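Local coordinates for protein 4-hydroxybutyrate CoA-transferase (Porphyromonas gingivalis, PDB 3D3U) that probably transfers coenzyme A between carboxylic acids, such as from acetyl-CoA to 4-hydroxybutyrate, as a member of the acetyl-CoA hydrolase/transferase family, at residues V119-S125 against V151-N157. Sequence-based numbering, arbitrary orientation.
Sequences VAVVQVS and VVVAEVN
Val-121 lies alongside Val-153, both side chains pointing the same way, with Val-121 CG2 3.8 Å from Val-153 CB. The two belong to neighbouring parallel strands, 119-125 and 151-157, in the six-stranded parallel sheet of the N-terminal acetyl-CoA hydrolase/transferase domain. Helix 142-148 lies in the connection between them. Val-153 also reaches Val-119, CG2 to CG2 at 3.9 Å. Val-153 CG1 is anti to the backbone N (chi1 -178°), which leaves CG2 anti to the carbonyl carbon, turned to Val-119 and Val-121. Phe-40 of helix 38-46 packs on Val-121 and Val-153.

On the other face, Ala-154 CB meets Val-122 CG2 at 3.9 Å and Val-124 CG2 at 4.0 Å. Val-124 CG2 also touches Val-156 CG2.

The backbones are joined by alternating bonds. Val-153 N gives to Ala-120 O at 2.9 Å, and Val-122 N gives to Val-153 O at 3.0 Å. The strands cross at -28°, the twist of the sheet.

Towards the C-terminal ends, the face of Val-121 turns polar. In the buried Glu-155 carboxylate, OE2 forms a salt bridge with Arg-39 NE, and OE1 accepts a hydrogen bond from Phe-40 N, which probably stabilises its charge. Asn-157 side-chain OD1 accepts from Gln-159 N, while its backbone N donates to Val-124 O at 2.8 Å.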
ATOM      1  N   VAL A 119     -23.288   0.705  -1.039  1.00 19.14           N
ATOM      2  CA  VAL A 119     -22.874  -0.628  -1.468  1.00 17.20           C
ATOM      3  C   VAL A 119     -21.351  -0.712  -1.531  1.00 15.41           C
ATOM      4  O   VAL A 119     -20.724   0.159  -2.080  1.00 16.54           O
ATOM      5  CB  VAL A 119     -23.513  -1.059  -2.874  1.00 17.99           C
ATOM      6  CG1 VAL A 119     -23.925   0.086  -3.667  1.00 17.88           C
ATOM      7  CG2 VAL A 119     -22.571  -1.968  -3.743  1.00 13.59           C
ATOM      8  N   ALA A 120     -20.780  -1.771  -0.999  1.00 12.24           N
ATOM      9  CA  ALA A 120     -19.376  -2.031  -1.115  1.00 10.62           C
ATOM     10  C   ALA A 120     -19.150  -3.162  -2.132  1.00  9.86           C
ATOM     11  O   ALA A 120     -19.640  -4.257  -1.950  1.00  8.76           O
ATOM     12  CB  ALA A 120     -18.806  -2.412   0.309  1.00  9.97           C
ATOM     13  N   VAL A 121     -18.425  -2.922  -3.210  1.00 10.09           N
ATOM     14  CA  VAL A 121     -18.181  -3.990  -4.177  1.00 11.02           C
ATOM     15  C   VAL A 121     -16.764  -4.515  -4.059  1.00 12.46           C
ATOM     16  O   VAL A 121     -15.883  -3.800  -4.415  1.00 14.42           O
ATOM     17  CB  VAL A 121     -18.405  -3.547  -5.608  1.00 10.38           C
ATOM     18  CG1 VAL A 121     -17.990  -4.634  -6.614  1.00  9.85           C
ATOM     19  CG2 VAL A 121     -19.802  -3.329  -5.746  1.00  9.47           C
ATOM     20  N   VAL A 122     -16.554  -5.747  -3.582  1.00 12.59           N
ATOM     21  CA  VAL A 122     -15.260  -6.303  -3.299  1.00 12.88           C
ATOM     22  C   VAL A 122     -15.022  -7.601  -4.019  1.00 14.40           C
ATOM     23  O   VAL A 122     -15.945  -8.301  -4.475  1.00 14.88           O
ATOM     24  CB  VAL A 122     -15.078  -6.633  -1.794  1.00 12.79           C
ATOM     25  CG1 VAL A 122     -15.329  -5.428  -0.913  1.00 11.51           C
ATOM     26  CG2 VAL A 122     -15.961  -7.772  -1.367  1.00 15.12           C
ATOM     27  N   GLN A 123     -13.757  -7.995  -4.063  1.00 15.62           N
ATOM     28  CA  GLN A 123     -13.465  -9.265  -4.711  1.00 15.39           C
ATOM     29  C   GLN A 123     -12.939 -10.272  -3.698  1.00 15.45           C
ATOM     30  O   GLN A 123     -11.812 -10.236  -3.483  1.00 18.31           O
ATOM     31  CB  GLN A 123     -12.434  -9.024  -5.836  1.00 13.80           C
ATOM     32  CG  GLN A 123     -11.963 -10.268  -6.486  1.00 13.25           C
ATOM     33  CD  GLN A 123     -11.151  -9.996  -7.735  1.00 16.16           C
ATOM     34  OE1 GLN A 123     -10.453  -8.995  -7.842  1.00 17.38           O
ATOM     35  NE2 GLN A 123     -11.205 -10.913  -8.667  1.00 16.59           N
ATOM     36  N   VAL A 124     -13.676 -11.170  -3.088  1.00 15.40           N
ATOM     37  CA  VAL A 124     -12.991 -12.136  -2.190  1.00 15.56           C
ATOM     38  C   VAL A 124     -12.678 -13.451  -2.806  1.00 16.06           C
ATOM     39  O   VAL A 124     -12.933 -13.663  -4.009  1.00 16.47           O
ATOM     40  CB  VAL A 124     -13.870 -12.470  -1.050  1.00 15.79           C
ATOM     41  CG1 VAL A 124     -14.061 -11.196  -0.241  1.00 17.89           C
ATOM     42  CG2 VAL A 124     -15.272 -12.956  -1.604  1.00 16.01           C
ATOM     43  N   SER A 125     -12.229 -14.365  -1.943  1.00 16.31           N
ATOM     44  CA  SER A 125     -11.829 -15.728  -2.316  1.00 16.64           C
ATOM     45  C   SER A 125     -12.910 -16.781  -1.988  1.00 18.84           C
ATOM     46  O   SER A 125     -13.927 -16.495  -1.307  1.00 17.98           O
ATOM     47  CB  SER A 125     -10.687 -16.122  -1.450  1.00 16.62           C
ATOM     48  OG  SER A 125     -11.223 -16.853  -0.334  1.00 12.33           O
ATOM     49  N   VAL A 151     -25.211  -3.092   1.737  1.00 21.29           N
ATOM     50  CA  VAL A 151     -25.335  -4.054   0.640  1.00 17.99           C
ATOM     51  C   VAL A 151     -23.920  -4.265   0.223  1.00 18.46           C
ATOM     52  O   VAL A 151     -23.183  -3.275  -0.093  1.00 19.48           O
ATOM     53  CB  VAL A 151     -26.010  -3.411  -0.567  1.00 17.33           C
ATOM     54  CG1 VAL A 151     -25.901  -4.281  -1.832  1.00 14.93           C
ATOM     55  CG2 VAL A 151     -27.388  -3.079  -0.281  1.00 13.48           C
ATOM     56  N   VAL A 152     -23.521  -5.521   0.169  1.00 16.17           N
ATOM     57  CA  VAL A 152     -22.148  -5.869  -0.192  1.00 13.98           C
ATOM     58  C   VAL A 152     -22.108  -6.829  -1.400  1.00 14.89           C
ATOM     59  O   VAL A 152     -22.614  -7.976  -1.361  1.00 14.57           O
ATOM     60  CB  VAL A 152     -21.496  -6.577   1.019  1.00 12.99           C
ATOM     61  CG1 VAL A 152     -20.053  -6.939   0.737  1.00 12.19           C
ATOM     62  CG2 VAL A 152     -21.602  -5.721   2.142  1.00  9.30           C
ATOM     63  N   VAL A 153     -21.484  -6.402  -2.480  1.00 15.48           N
ATOM     64  CA  VAL A 153     -21.459  -7.268  -3.645  1.00 17.02           C
ATOM     65  C   VAL A 153     -20.081  -7.949  -3.762  1.00 18.29           C
ATOM     66  O   VAL A 153     -19.110  -7.281  -4.025  1.00 19.12           O
ATOM     67  CB  VAL A 153     -21.731  -6.440  -4.850  1.00 16.72           C
ATOM     68  CG1 VAL A 153     -21.771  -7.318  -6.077  1.00 18.64           C
ATOM     69  CG2 VAL A 153     -23.053  -5.672  -4.687  1.00 18.16           C
ATOM     70  N   ALA A 154     -19.960  -9.252  -3.577  1.00 18.91           N
ATOM     71  CA  ALA A 154     -18.633  -9.808  -3.567  1.00 19.52           C
ATOM     72  C   ALA A 154     -18.437 -10.695  -4.798  1.00 20.86           C
ATOM     73  O   ALA A 154     -19.278 -11.570  -5.020  1.00 22.16           O
ATOM     74  CB  ALA A 154     -18.467 -10.620  -2.394  1.00 19.46           C
ATOM     75  N   GLU A 155     -17.356 -10.523  -5.568  1.00 19.73           N
ATOM     76  CA  GLU A 155     -17.131 -11.410  -6.645  1.00 21.58           C
ATOM     77  C   GLU A 155     -16.386 -12.491  -5.995  1.00 19.47           C
ATOM     78  O   GLU A 155     -15.345 -12.296  -5.435  1.00 19.01           O
ATOM     79  CB  GLU A 155     -16.213 -10.787  -7.690  1.00 22.03           C
ATOM     80  CG  GLU A 155     -16.763  -9.629  -8.518  1.00 26.27           C
ATOM     81  CD  GLU A 155     -15.710  -8.964  -9.500  1.00 30.22           C
ATOM     82  OE1 GLU A 155     -16.044  -7.842 -10.061  1.00 42.45           O
ATOM     83  OE2 GLU A 155     -14.567  -9.512  -9.788  1.00 37.34           O
ATOM     84  N   VAL A 156     -16.907 -13.685  -6.055  1.00 21.02           N
ATOM     85  CA  VAL A 156     -16.199 -14.839  -5.457  1.00 21.50           C
ATOM     86  C   VAL A 156     -15.153 -15.502  -6.399  1.00 21.92           C
ATOM     87  O   VAL A 156     -15.481 -16.144  -7.395  1.00 21.03           O
ATOM     88  CB  VAL A 156     -17.184 -15.829  -4.847  1.00 21.55           C
ATOM     89  CG1 VAL A 156     -16.430 -17.105  -4.382  1.00 22.51           C
ATOM     90  CG2 VAL A 156     -17.925 -15.119  -3.716  1.00 16.93           C
ATOM     91  N   ASN A 157     -13.886 -15.301  -6.093  1.00 22.59           N
ATOM     92  CA  ASN A 157     -12.953 -15.677  -7.059  1.00 24.43           C
ATOM     93  C   ASN A 157     -12.194 -16.938  -6.660  1.00 26.39           C
ATOM     94  O   ASN A 157     -11.522 -17.032  -5.576  1.00 27.35           O
ATOM     95  CB  ASN A 157     -12.073 -14.522  -7.403  1.00 24.46           C
ATOM     96  CG  ASN A 157     -11.336 -14.741  -8.691  1.00 26.49           C
ATOM     97  OD1 ASN A 157     -11.245 -15.894  -9.189  1.00 28.44           O
ATOM     98  ND2 ASN A 157     -10.746 -13.667  -9.228  1.00 21.74           N
TER